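PDB 5C2I: Alr1585 protein from Nostoc sp., which probably uses a bound haem to reduce hydrogen peroxide while oxidising dyes and related substrates, as a tetrameric dye-decolorizing (DyP-type) peroxidase. Local coordinates for residues H42-F47 / V160-I165; L48-E53 / F96-H101; A73-D78 / S89-A94; G285-G290 / T296-S301; R342-D347 / N409-N414. The protein carries 1 engineered substitution. One frame throughout, in Å; residues are numbered along the deposited sequence.

Interaction 1. Residues H42-F47 / V160-I165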
# COMPACT_ATOMS: atom_id res chain seq x y z
N HIS A 42 7.88 0.30 17.24
CA HIS A 42 9.34 0.43 17.17
C HIS A 42 9.88 0.70 18.56
O HIS A 42 9.25 1.38 19.37
CB HIS A 42 9.73 1.57 16.25
CG HIS A 42 9.34 1.36 14.84
ND1 HIS A 42 10.08 0.58 13.97
CD2 HIS A 42 8.25 1.77 14.14
CE1 HIS A 42 9.45 0.50 12.81
NE2 HIS A 42 8.34 1.22 12.89
N SER A 43 11.06 0.16 18.83
CA SER A 43 11.68 0.45 20.08
C SER A 43 13.19 0.54 19.93
O SER A 43 13.77 0.07 18.93
CB SER A 43 11.29 -0.60 21.10
OG SER A 43 11.78 -1.82 20.69
N VAL A 44 13.78 1.22 20.90
CA VAL A 44 15.24 1.32 21.00
C VAL A 44 15.61 0.82 22.38
O VAL A 44 15.00 1.23 23.39
CB VAL A 44 15.74 2.75 20.76
CG1 VAL A 44 17.24 2.87 20.99
CG2 VAL A 44 15.36 3.24 19.35
N HIS A 45 16.60 -0.05 22.41
CA HIS A 45 17.15 -0.60 23.64
C HIS A 45 18.58 -0.12 23.77
O HIS A 45 19.40 -0.42 22.90
CB HIS A 45 17.14 -2.13 23.58
CG HIS A 45 15.78 -2.72 23.47
ND1 HIS A 45 15.59 -4.04 23.09
CD2 HIS A 45 14.54 -2.19 23.62
CE1 HIS A 45 14.30 -4.30 23.07
NE2 HIS A 45 13.64 -3.19 23.37
N LEU A 46 18.87 0.65 24.82
CA LEU A 46 20.23 1.14 25.09
C LEU A 46 20.76 0.50 26.36
O LEU A 46 20.22 0.72 27.46
CB LEU A 46 20.24 2.65 25.22
CG LEU A 46 19.63 3.47 24.11
CD1 LEU A 46 19.59 4.95 24.49
CD2 LEU A 46 20.40 3.25 22.81
N PHE A 47 21.81 -0.29 26.22
CA PHE A 47 22.45 -0.94 27.35
C PHE A 47 23.59 -0.07 27.82
O PHE A 47 24.42 0.37 27.02
CB PHE A 47 22.98 -2.32 26.97
CG PHE A 47 21.89 -3.31 26.71
CD1 PHE A 47 21.30 -3.40 25.45
CD2 PHE A 47 21.44 -4.11 27.70
CE1 PHE A 47 20.27 -4.32 25.20
CE2 PHE A 47 20.39 -4.99 27.49
CZ PHE A 47 19.83 -5.12 26.24
N VAL A 160 10.86 7.64 12.79
CA VAL A 160 11.77 8.79 12.60
C VAL A 160 11.78 9.66 13.84
O VAL A 160 12.83 10.02 14.36
CB VAL A 160 11.39 9.61 11.38
CG1 VAL A 160 12.17 10.93 11.36
CG2 VAL A 160 11.64 8.80 10.11
N ASP A 161 10.59 9.94 14.39
CA ASP A 161 10.50 10.69 15.63
C ASP A 161 11.18 9.98 16.80
O ASP A 161 11.87 10.62 17.59
CB ASP A 161 9.03 10.90 16.02
CG ASP A 161 8.84 12.17 16.83
OD1 ASP A 161 9.38 13.25 16.46
OD2 ASP A 161 8.18 12.08 17.88
N LEU A 162 10.99 8.67 16.90
CA LEU A 162 11.62 7.87 17.94
C LEU A 162 13.15 8.07 17.89
O LEU A 162 13.80 8.29 18.92
CB LEU A 162 11.30 6.41 17.77
CG LEU A 162 12.02 5.43 18.70
CD1 LEU A 162 11.79 5.74 20.17
CD2 LEU A 162 11.65 3.97 18.39
N LEU A 163 13.71 8.02 16.68
CA LEU A 163 15.16 8.16 16.50
C LEU A 163 15.63 9.55 16.97
O LEU A 163 16.69 9.66 17.60
CB LEU A 163 15.58 7.93 15.07
CG LEU A 163 15.25 6.53 14.56
CD1 LEU A 163 15.49 6.44 13.06
CD2 LEU A 163 16.03 5.43 15.28
N GLN A 164 14.87 10.60 16.63
CA GLN A 164 15.24 11.94 17.02
C GLN A 164 15.24 12.10 18.54
O GLN A 164 16.14 12.72 19.13
CB GLN A 164 14.31 13.02 16.41
CG GLN A 164 14.10 12.91 14.90
CD GLN A 164 15.43 12.81 14.10
OE1 GLN A 164 16.23 13.73 14.11
NE2 GLN A 164 15.60 11.71 13.37
N ILE A 165 14.19 11.59 19.17
CA ILE A 165 14.03 11.72 20.60
C ILE A 165 15.15 10.94 21.30
O ILE A 165 15.75 11.43 22.24
CB ILE A 165 12.63 11.21 21.05
CG1 ILE A 165 11.61 12.23 20.60
CG2 ILE A 165 12.59 11.08 22.57
CD1 ILE A 165 10.18 11.75 20.68

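Interaction 2. Residues L48-E53 / F96-H101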
# COMPACT_ATOMS: atom_id res chain seq x y z
N LEU A 48 23.62 0.19 29.12
CA LEU A 48 24.51 1.15 29.70
C LEU A 48 25.47 0.59 30.69
O LEU A 48 25.13 -0.30 31.44
CB LEU A 48 23.70 2.21 30.46
CG LEU A 48 22.55 2.84 29.72
CD1 LEU A 48 21.91 3.89 30.65
CD2 LEU A 48 23.01 3.50 28.43
N GLN A 49 26.68 1.13 30.66
CA GLN A 49 27.65 1.00 31.75
C GLN A 49 28.02 2.41 32.20
O GLN A 49 28.58 3.22 31.42
CB GLN A 49 28.90 0.31 31.29
CG GLN A 49 29.93 0.03 32.37
CD GLN A 49 31.15 -0.66 31.77
OE1 GLN A 49 32.16 -0.04 31.56
NE2 GLN A 49 31.02 -1.93 31.48
N PHE A 50 27.69 2.71 33.45
CA PHE A 50 27.95 4.04 33.98
C PHE A 50 29.44 4.28 34.16
O PHE A 50 30.21 3.36 34.43
CB PHE A 50 27.17 4.25 35.29
CG PHE A 50 25.67 4.15 35.11
CD1 PHE A 50 25.00 5.03 34.25
CD2 PHE A 50 24.92 3.22 35.79
CE1 PHE A 50 23.63 4.94 34.06
CE2 PHE A 50 23.56 3.13 35.61
CZ PHE A 50 22.91 3.99 34.74
N LYS A 51 29.86 5.53 33.98
CA LYS A 51 31.29 5.83 33.98
C LYS A 51 31.84 5.88 35.42
O LYS A 51 31.15 6.37 36.34
CB LYS A 51 31.56 7.15 33.29
CG LYS A 51 31.22 7.13 31.82
CD LYS A 51 31.52 8.47 31.18
CE LYS A 51 31.32 8.43 29.68
NZ LYS A 51 31.52 9.79 29.12
N PRO A 52 33.04 5.35 35.63
CA PRO A 52 33.62 5.29 36.97
C PRO A 52 33.65 6.62 37.68
O PRO A 52 33.90 7.64 37.05
CB PRO A 52 35.07 4.80 36.72
CG PRO A 52 34.99 4.03 35.46
CD PRO A 52 33.89 4.67 34.63
N GLU A 53 33.36 6.59 38.98
CA GLU A 53 33.51 7.75 39.85
C GLU A 53 32.55 8.88 39.51
O GLU A 53 32.81 10.00 39.87
CB GLU A 53 34.94 8.30 39.82
CG GLU A 53 36.03 7.23 39.82
CD GLU A 53 36.30 6.68 41.20
OE1 GLU A 53 36.65 7.51 42.09
OE2 GLU A 53 36.22 5.43 41.37
N PHE A 96 12.94 2.10 32.33
CA PHE A 96 14.33 2.08 32.80
C PHE A 96 14.53 0.87 33.72
O PHE A 96 13.76 0.68 34.68
CB PHE A 96 14.66 3.37 33.54
CG PHE A 96 16.09 3.46 34.02
CD1 PHE A 96 17.08 3.83 33.15
CD2 PHE A 96 16.42 3.15 35.33
CE1 PHE A 96 18.41 3.85 33.56
CE2 PHE A 96 17.74 3.22 35.76
CZ PHE A 96 18.73 3.58 34.88
N PHE A 97 15.57 0.09 33.44
CA PHE A 97 15.88 -1.12 34.22
C PHE A 97 17.30 -1.08 34.78
O PHE A 97 18.22 -0.57 34.11
CB PHE A 97 15.73 -2.36 33.36
CG PHE A 97 14.44 -2.44 32.56
CD1 PHE A 97 13.30 -2.95 33.10
CD2 PHE A 97 14.40 -2.02 31.22
CE1 PHE A 97 12.12 -3.01 32.35
CE2 PHE A 97 13.27 -2.13 30.47
CZ PHE A 97 12.11 -2.62 31.03
N LEU A 98 17.49 -1.65 35.96
CA LEU A 98 18.81 -1.80 36.59
C LEU A 98 19.17 -3.25 36.75
O LEU A 98 18.34 -4.07 37.14
CB LEU A 98 18.85 -1.12 37.98
CG LEU A 98 18.82 0.41 37.95
CD1 LEU A 98 18.48 0.96 39.32
CD2 LEU A 98 20.14 0.97 37.45
N SER A 99 20.44 -3.58 36.47
CA SER A 99 21.00 -4.87 36.84
C SER A 99 21.48 -4.85 38.28
O SER A 99 21.60 -3.77 38.89
CB SER A 99 22.20 -5.22 35.93
OG SER A 99 23.32 -4.39 36.21
N ARG A 100 21.81 -6.02 38.83
CA ARG A 100 22.46 -6.03 40.14
C ARG A 100 23.74 -5.20 40.14
O ARG A 100 24.01 -4.43 41.10
CB ARG A 100 22.73 -7.45 40.64
CG ARG A 100 23.41 -7.47 42.04
CD ARG A 100 24.94 -7.56 41.95
NE ARG A 100 25.37 -8.86 41.38
CZ ARG A 100 26.62 -9.23 41.11
NH1 ARG A 100 27.66 -8.46 41.39
NH2 ARG A 100 26.84 -10.46 40.64
N HIS A 101 24.56 -5.32 39.09
CA HIS A 101 25.79 -4.53 39.01
C HIS A 101 25.47 -3.04 39.03
O HIS A 101 26.22 -2.22 39.57
CB HIS A 101 26.66 -4.91 37.78
CG HIS A 101 27.53 -6.12 37.99
ND1 HIS A 101 27.25 -7.34 37.42
CD2 HIS A 101 28.66 -6.31 38.72
CE1 HIS A 101 28.18 -8.22 37.74
NE2 HIS A 101 29.04 -7.62 38.54

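Interaction 3. Residues A73-D78 / S89-A94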
# COMPACT_ATOMS: atom_id res chain seq x y z
N ALA A 73 2.26 2.72 34.53
CA ALA A 73 1.11 1.96 34.05
C ALA A 73 -0.14 2.83 33.88
O ALA A 73 -0.88 2.69 32.92
CB ALA A 73 0.84 0.79 34.98
N LYS A 74 -0.34 3.78 34.80
CA LYS A 74 -1.43 4.71 34.68
C LYS A 74 -1.30 5.60 33.45
O LYS A 74 -2.26 5.75 32.70
CB LYS A 74 -1.55 5.57 35.97
CG LYS A 74 -2.60 6.71 35.97
CD LYS A 74 -2.31 7.79 37.04
CE LYS A 74 -3.53 8.74 37.22
NZ LYS A 74 -3.66 9.64 36.03
N LYS A 75 -0.13 6.16 33.24
CA LYS A 75 0.11 7.01 32.06
C LYS A 75 -0.07 6.20 30.77
O LYS A 75 -0.69 6.69 29.83
CB LYS A 75 1.51 7.65 32.11
CG LYS A 75 1.82 8.56 30.93
CD LYS A 75 1.00 9.84 31.01
CE LYS A 75 1.21 10.69 29.74
NZ LYS A 75 0.42 11.93 29.73
N GLN A 76 0.45 4.99 30.74
CA GLN A 76 0.29 4.11 29.58
C GLN A 76 -1.20 3.90 29.24
O GLN A 76 -1.61 4.09 28.08
CB GLN A 76 0.94 2.77 29.84
CG GLN A 76 0.84 1.81 28.69
CD GLN A 76 1.35 0.44 29.03
OE1 GLN A 76 2.10 0.27 29.99
NE2 GLN A 76 1.01 -0.56 28.19
N ALA A 77 -2.01 3.60 30.26
CA ALA A 77 -3.45 3.43 30.07
C ALA A 77 -4.12 4.72 29.60
O ALA A 77 -4.99 4.70 28.71
CB ALA A 77 -4.11 2.92 31.36
N ASP A 78 -3.74 5.85 30.19
CA ASP A 78 -4.33 7.16 29.83
C ASP A 78 -3.99 7.54 28.39
O ASP A 78 -4.85 8.05 27.68
CB ASP A 78 -3.86 8.27 30.78
CG ASP A 78 -4.43 8.11 32.21
OD1 ASP A 78 -5.28 7.22 32.44
OD2 ASP A 78 -4.04 8.88 33.11
N SER A 89 -2.16 11.01 19.69
CA SER A 89 -1.04 10.12 20.03
C SER A 89 -0.29 10.71 21.25
O SER A 89 -0.24 11.92 21.46
CB SER A 89 -0.09 9.89 18.86
OG SER A 89 0.28 11.11 18.27
N GLY A 90 0.26 9.83 22.08
CA GLY A 90 0.89 10.28 23.31
C GLY A 90 2.38 10.53 23.16
O GLY A 90 2.93 10.54 22.06
N ASP A 91 3.01 10.77 24.29
CA ASP A 91 4.46 10.88 24.37
C ASP A 91 5.08 9.54 23.96
O ASP A 91 4.39 8.51 23.91
CB ASP A 91 4.89 11.15 25.82
CG ASP A 91 4.40 12.49 26.35
OD1 ASP A 91 4.16 13.43 25.57
OD2 ASP A 91 4.25 12.59 27.59
N VAL A 92 6.39 9.54 23.71
CA VAL A 92 7.12 8.28 23.62
C VAL A 92 6.89 7.48 24.86
O VAL A 92 6.64 8.02 25.95
CB VAL A 92 8.67 8.43 23.43
CG1 VAL A 92 9.00 8.98 22.07
CG2 VAL A 92 9.31 9.26 24.50
N PHE A 93 7.01 6.18 24.72
CA PHE A 93 6.97 5.27 25.84
C PHE A 93 8.38 5.04 26.35
O PHE A 93 9.31 4.87 25.55
CB PHE A 93 6.36 3.91 25.41
CG PHE A 93 6.26 2.94 26.54
CD1 PHE A 93 7.37 2.15 26.89
CD2 PHE A 93 5.16 2.95 27.37
CE1 PHE A 93 7.35 1.39 28.04
CE2 PHE A 93 5.10 2.12 28.49
CZ PHE A 93 6.19 1.34 28.80
N ALA A 94 8.58 4.99 27.67
CA ALA A 94 9.93 4.68 28.19
C ALA A 94 9.91 3.81 29.45
O ALA A 94 9.11 4.06 30.38
CB ALA A 94 10.71 5.97 28.45
O HOH W 1 0.82 11.66 26.29

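Interaction 4. Residues G285-G290 / T296-S301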
# COMPACT_ATOMS: atom_id res chain seq x y z
N GLY A 285 5.52 -28.07 10.85
CA GLY A 285 5.67 -26.83 11.61
C GLY A 285 4.84 -26.79 12.89
O GLY A 285 5.36 -26.47 13.96
N ALA A 286 3.56 -27.18 12.78
CA ALA A 286 2.68 -27.21 13.91
C ALA A 286 3.09 -28.23 14.98
O ALA A 286 2.89 -28.00 16.18
CB ALA A 286 1.26 -27.49 13.47
N LEU A 287 3.71 -29.32 14.57
CA LEU A 287 4.23 -30.30 15.54
C LEU A 287 5.47 -29.80 16.29
O LEU A 287 5.75 -30.23 17.42
CB LEU A 287 4.56 -31.62 14.82
CG LEU A 287 3.39 -32.35 14.17
CD1 LEU A 287 3.83 -33.60 13.44
CD2 LEU A 287 2.30 -32.69 15.19
N ILE A 288 6.24 -28.94 15.66
CA ILE A 288 7.43 -28.37 16.29
C ILE A 288 6.95 -27.34 17.34
O ILE A 288 7.41 -27.33 18.47
CB ILE A 288 8.32 -27.66 15.24
CG1 ILE A 288 8.95 -28.65 14.25
CG2 ILE A 288 9.44 -26.85 15.92
CD1 ILE A 288 9.34 -28.02 12.93
N VAL A 289 6.06 -26.44 16.91
CA VAL A 289 5.70 -25.28 17.70
C VAL A 289 4.53 -25.54 18.65
O VAL A 289 4.54 -25.00 19.77
CB VAL A 289 5.36 -24.10 16.79
CG1 VAL A 289 4.77 -22.94 17.56
CG2 VAL A 289 6.63 -23.65 16.05
N GLY A 290 3.57 -26.34 18.21
CA GLY A 290 2.33 -26.59 18.95
C GLY A 290 1.16 -25.84 18.30
O GLY A 290 0.01 -26.08 18.63
N THR A 296 -3.36 -21.65 14.72
CA THR A 296 -4.24 -22.76 14.98
C THR A 296 -3.54 -23.79 15.91
O THR A 296 -2.50 -24.33 15.55
CB THR A 296 -4.65 -23.48 13.65
OG1 THR A 296 -5.35 -22.56 12.79
CG2 THR A 296 -5.57 -24.66 13.94
N PRO A 297 -4.16 -24.12 17.07
CA PRO A 297 -3.52 -25.12 17.95
C PRO A 297 -3.57 -26.52 17.37
O PRO A 297 -4.63 -26.98 16.91
CB PRO A 297 -4.38 -25.07 19.23
CG PRO A 297 -5.05 -23.72 19.17
CD PRO A 297 -5.31 -23.49 17.70
N VAL A 298 -2.42 -27.18 17.31
CA VAL A 298 -2.35 -28.50 16.70
C VAL A 298 -3.06 -29.55 17.58
O VAL A 298 -3.42 -30.60 17.08
CB VAL A 298 -0.88 -28.91 16.38
CG1 VAL A 298 -0.14 -29.33 17.63
CG2 VAL A 298 -0.85 -30.03 15.32
N THR A 299 -3.30 -29.25 18.86
CA THR A 299 -4.10 -30.17 19.68
C THR A 299 -5.54 -30.24 19.15
O THR A 299 -6.19 -31.24 19.33
CB THR A 299 -4.03 -29.86 21.22
OG1 THR A 299 -4.52 -30.98 21.95
CG2 THR A 299 -4.81 -28.63 21.59
N LEU A 300 -5.98 -29.17 18.48
CA LEU A 300 -7.36 -29.08 18.02
C LEU A 300 -7.55 -29.46 16.57
O LEU A 300 -8.66 -29.76 16.18
CB LEU A 300 -7.90 -27.66 18.24
CG LEU A 300 -7.92 -27.12 19.67
CD1 LEU A 300 -8.53 -25.73 19.69
CD2 LEU A 300 -8.68 -28.04 20.63
N SER A 301 -6.50 -29.44 15.76
CA SER A 301 -6.65 -29.57 14.34
C SER A 301 -5.38 -30.07 13.70
O SER A 301 -4.30 -29.68 14.11
CB SER A 301 -6.99 -28.19 13.71
OG SER A 301 -7.17 -28.32 12.31
O HOH W 2 -1.69 -27.14 20.51

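Interaction 5. Residues R342-D347 / N409-N414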
# COMPACT_ATOMS: atom_id res chain seq x y z
N ARG A 342 -1.66 -33.76 36.26
CA ARG A 342 -2.05 -35.15 36.04
C ARG A 342 -0.96 -36.17 36.22
O ARG A 342 -1.17 -37.24 36.80
CB ARG A 342 -2.43 -35.39 34.60
CG ARG A 342 -3.78 -34.91 34.22
CD ARG A 342 -4.03 -35.34 32.79
NE ARG A 342 -3.39 -34.41 31.85
CZ ARG A 342 -3.87 -33.21 31.52
NH1 ARG A 342 -5.02 -32.78 32.04
NH2 ARG A 342 -3.22 -32.43 30.67
N LEU A 343 0.16 -35.88 35.59
CA LEU A 343 1.13 -36.92 35.28
C LEU A 343 2.12 -37.03 36.40
O LEU A 343 2.59 -38.12 36.68
CB LEU A 343 1.84 -36.65 33.94
CG LEU A 343 0.95 -36.77 32.69
CD1 LEU A 343 1.69 -36.28 31.46
CD2 LEU A 343 0.45 -38.23 32.51
N LEU A 344 2.43 -35.91 37.05
CA LEU A 344 3.47 -35.87 38.05
C LEU A 344 2.94 -35.71 39.47
O LEU A 344 3.73 -35.41 40.37
CB LEU A 344 4.47 -34.74 37.77
CG LEU A 344 5.09 -34.65 36.38
CD1 LEU A 344 5.87 -33.34 36.27
CD2 LEU A 344 6.00 -35.86 36.13
N THR A 345 1.62 -35.87 39.66
CA THR A 345 0.99 -35.75 40.97
C THR A 345 0.53 -37.11 41.37
O THR A 345 -0.26 -37.74 40.65
CB THR A 345 -0.25 -34.85 40.96
OG1 THR A 345 0.10 -33.57 40.45
CG2 THR A 345 -0.82 -34.68 42.37
N THR A 346 1.03 -37.57 42.50
CA THR A 346 0.64 -38.87 43.02
C THR A 346 -0.19 -38.76 44.31
O THR A 346 -0.80 -39.73 44.72
CB THR A 346 1.87 -39.78 43.21
OG1 THR A 346 2.76 -39.19 44.17
CG2 THR A 346 2.60 -39.99 41.85
N ASP A 347 -0.25 -37.58 44.94
CA ASP A 347 -1.09 -37.41 46.14
C ASP A 347 -2.51 -36.94 45.76
O ASP A 347 -3.29 -36.57 46.64
CB ASP A 347 -0.42 -36.46 47.15
CG ASP A 347 -0.52 -34.98 46.75
OD1 ASP A 347 -1.00 -34.66 45.63
OD2 ASP A 347 -0.11 -34.13 47.57
N ASN A 409 13.29 -35.73 29.83
CA ASN A 409 12.27 -36.49 30.54
C ASN A 409 11.14 -35.63 31.11
O ASN A 409 10.36 -36.08 31.94
CB ASN A 409 12.91 -37.34 31.63
CG ASN A 409 13.81 -38.42 31.05
OD1 ASN A 409 13.69 -38.78 29.85
ND2 ASN A 409 14.62 -39.00 31.89
N PHE A 410 10.99 -34.42 30.56
CA PHE A 410 9.81 -33.62 30.88
C PHE A 410 8.89 -33.50 29.66
O PHE A 410 9.35 -33.14 28.59
CB PHE A 410 10.18 -32.20 31.37
CG PHE A 410 8.96 -31.38 31.72
CD1 PHE A 410 8.37 -31.53 32.96
CD2 PHE A 410 8.31 -30.60 30.77
CE1 PHE A 410 7.18 -30.85 33.28
CE2 PHE A 410 7.13 -29.94 31.06
CZ PHE A 410 6.56 -30.06 32.33
N VAL A 411 7.57 -33.64 29.81
CA VAL A 411 6.85 -34.01 31.04
C VAL A 411 6.90 -35.50 31.31
O VAL A 411 6.61 -35.94 32.41
CB VAL A 411 5.35 -33.56 30.97
CG1 VAL A 411 4.56 -34.39 29.96
CG2 VAL A 411 4.71 -33.61 32.35
N GLN A 412 7.26 -36.30 30.30
CA GLN A 412 7.41 -37.74 30.53
C GLN A 412 8.74 -38.23 29.95
O GLN A 412 9.38 -37.52 29.15
CB GLN A 412 6.18 -38.52 30.05
CG GLN A 412 5.87 -38.49 28.59
CD GLN A 412 4.86 -39.58 28.19
OE1 GLN A 412 4.00 -39.99 28.99
NE2 GLN A 412 4.96 -40.06 26.95
N VAL A 413 9.16 -39.39 30.43
CA VAL A 413 10.42 -39.97 30.04
C VAL A 413 10.48 -40.06 28.52
O VAL A 413 9.48 -40.36 27.86
CB VAL A 413 10.61 -41.38 30.69
CG1 VAL A 413 11.86 -42.05 30.15
CG2 VAL A 413 10.70 -41.27 32.20
N ASN A 414 11.63 -39.72 27.96
CA ASN A 414 11.89 -39.76 26.51
C ASN A 414 11.04 -38.84 25.65
O ASN A 414 10.87 -39.11 24.47
CB ASN A 414 11.85 -41.19 25.98
CG ASN A 414 12.86 -42.07 26.65
OD1 ASN A 414 13.97 -41.62 26.97
ND2 ASN A 414 12.49 -43.27 26.95

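Interaction 1. Residues H42-F47 / V160-I165
Ser43 and Leu162 mark where strand 42-47 and helix 160-165 draw level, with Ser43 CA and Leu162 CA 7.7 Å apart. The two axes run in nearly the same direction, crossing at -23°, and approach to 9.0 Å. Leu162 does most of the filling. Its CG stands anti to the backbone N (chi1 173°), which carries the isobutyl group straight down onto the strand, and the CD2 branch makes the touch. Leu162 CD2 lies 3.9 Å from Val44 CG2 and 3.7 Å from His42 CB, and it also rests 3.7 Å from His42 O, so one methyl settles on the side chains and backbone of the strand at once. Val44 and Leu162 slide past each other rather than meeting head-on. At Ser43, between His42 and Val44, the CB leaves the backbone away from the helix. The contact is van der Waals packing throughout, chiefly one methyl against carbon atoms and a backbone carbonyl; Val166, one turn along the helix from Leu162, extends it on Val44, while Leu162 also packs on Ile154. On the outer side of the helix, Gln164 OE1 bonds to Gly370 N of the second subunit. Helix 159-176 links strands 150-156 and 177-189 and passes over strand 42-50, which lies between them. This is the beta-alpha-beta crossover of a ferredoxin-like sheet, the building block of the DyP dimeric alpha+beta barrel.

Interaction 2. Residues L48-E53 / F96-H101
Phe50 of 48-53 meets Phe96 and Leu98 of the edge strand 93-98, and the earlier residues lead up to it. Leu48 comes first, directed toward the other segment, but Leu48 CD1 stays 4.6 Å from Phe96 CE1. Gln49 faces the opposite side of the sheet, where its NE2 bonds to Glu147 O. Phe50 then turns back toward the partner segment, with CG anti to its carbonyl carbon (chi1 -61°). Its ring meets Phe96 edge against edge: Phe50 CZ is 4.2 Å from Phe96 CZ, each atom lies near the plane of the other ring, and the two planes differ by about 35°, so the rings do not stack. Farther round the same rim, Phe50 CE2 lies 4.4 Å from Leu98 CD2. Beyond Phe50 the chain leaves the strand at Lys51, whose O takes a bond from Tyr105 OH. Strand 150-156 runs between strands 42-50 and 93-98 in the ferredoxin-like sheet of the DyP barrel domain; its Ala150 lies against both rings and, being small, probably leaves room for them to meet. Val58 and Ile62 of helix 55-68 pack on Phe50, while Ile62 and Phe65 pack on Phe96. With only carbon meeting carbon at 4.2 Å or more, the contact is held by dispersion and burial, and no directional bond between the two segments fixes the angle between the rings.

Interaction 3. Residues A73-D78 / S89-A94
Gln76 and Phe93 approach at a slant, the amide plane of one standing 83° from the ring plane of the other. Gln76 OE1 reaches to 3.8 Å from Phe93 CE2 at the end of an extended chain, CG anti to the backbone N (chi1 -179°). The oxygen has its real partner elsewhere, in Asn33 N, while Gln76 NE2 bonds to Lys36 O. Both ends of the amide are therefore fixed, and the ring simply packs beside a group already held in place. Phe93 is buried, with His38 also meeting its ring. Next to this, at the surface, Lys75 and Asp91 cross at about a right angle. Lys75 is bent at its second torsion (71°), yet Lys75 NZ remains 4.4 Å from Asp91 OD2, too far for a salt bridge, so the attraction is probably mild. A water joins them indirectly: it accepts from Asp91 N at 3.1 Å and, weakly, from Lys75 NZ at 3.5 Å. Within the helix, Lys74 NZ does form a salt bridge, to Asp78 OD2 at 3.0 Å. Helix 73-86 thus packs against the entry to strand 93-98, the outermost strand that the chain reaches next. It belongs to the helical part of the first beta-alpha-beta crossover of the ferredoxin-like sheet, in which strands 42-50 and 93-98 flank strand 150-156.

Interaction 4. Residues G285-G290 / T296-S301
Val298 plugs the end of helix 281-289, where Gly290 breaks the helix with a positive phi of 106°. This glycine-terminated helix end belongs to the C-terminal, haem-binding part of the DyP fold, and Val289, just before the glycine, touches the haem. The tight half is the Val298 side chain, set against apolar groups and the last carbonyls of the helix end. Val298 CG2 sits 3.8 Å from Ala286 CB and 4.1 Å from Leu287 CD2, whose side chain it crosses at about a right angle. Its other methyl, CG1, takes the crowded position between backbone N and carbonyl carbon (chi1 76°), and from there lies 3.4 Å from Gly290 O and 3.6 Å from Ala286 O. Replacing Val298 with an alanine takes away both methyls, and would probably leave Leu287 CD2 without its mate and open a gap beside the last turn. The other half is polar and less closely packed, with a water between the backbones. Farther along, Leu300 and Ser301 pack on Val220 and Val216 of the third subunit. Val298 N donates to Gly290 O at 3.0 Å, nearly straight at the hydrogen (174°), though it comes in above the carbonyl plane. The same carbonyl has a second partner: the water donates to Gly290 O at 2.7 Å and accepts from Thr299 N at 3.1 Å.

Interaction 5. Residues R342-D347 / N409-N414
Leu343 and Leu344 both hold CG anti to the carbonyl carbon (chi1 -68° and -52°), which sends two neighbouring isobutyl groups toward Val411. Val411 answers with its two methyls splayed (chi1 70°): CG1 lies between the backbone N and the carbonyl carbon, and CG2 is anti to the N. Leu343 CD1 comes to 3.7 Å from Val411 CG1, the side chains crossing at about a right angle. Leu344 reaches with CD1, 4.1 Å from Val411 CG2 and 4.1 Å from Phe410 CE1, while Leu344 CD2 rests 3.8 Å from Val411 O. The peptide bond before Val411 is cis, and Val411 CB sits over the centre of the Phe410 ring, 3.8 Å above its plane. The loop is tied within itself by Asn414 N bonding to Asn409 OD1 at 2.9 Å. The leucines are exposed, whereas Phe410 and Val411 are buried, so the contact lies at the border between core and surface. In the C-terminal part of the DyP fold, the end of helix 339-343 thus meets the loop that follows helix 397-405; Trp404 of that helix stacks on Phe410, and Lys333 of helix 330-334 bonds to Phe410 O.

In the fold
Interactions 1, 2 and 3 all serve one ferredoxin-like sheet. Interactions 1 and 2 share strand 42-50, with centres 19 Å apart, and interactions 2 and 3 share strand 93-98. Along the chain, 3 is nested inside the loop closed by 2, and 2 inside that closed by 1; Ile165 CD1 and Val92 CG1, 3.3 Å apart, join 1 to 3. Interactions 4 and 5 lie in the C-terminal part, their centres 21 Å apart and without touching. Interaction 4 is the nearer to the haem, with Val289 in its pocket, while the Phe410 side chain of interaction 5 is about 11 Å from it. Interactions 1 and 5 are farthest apart, with centres 46 Å apart.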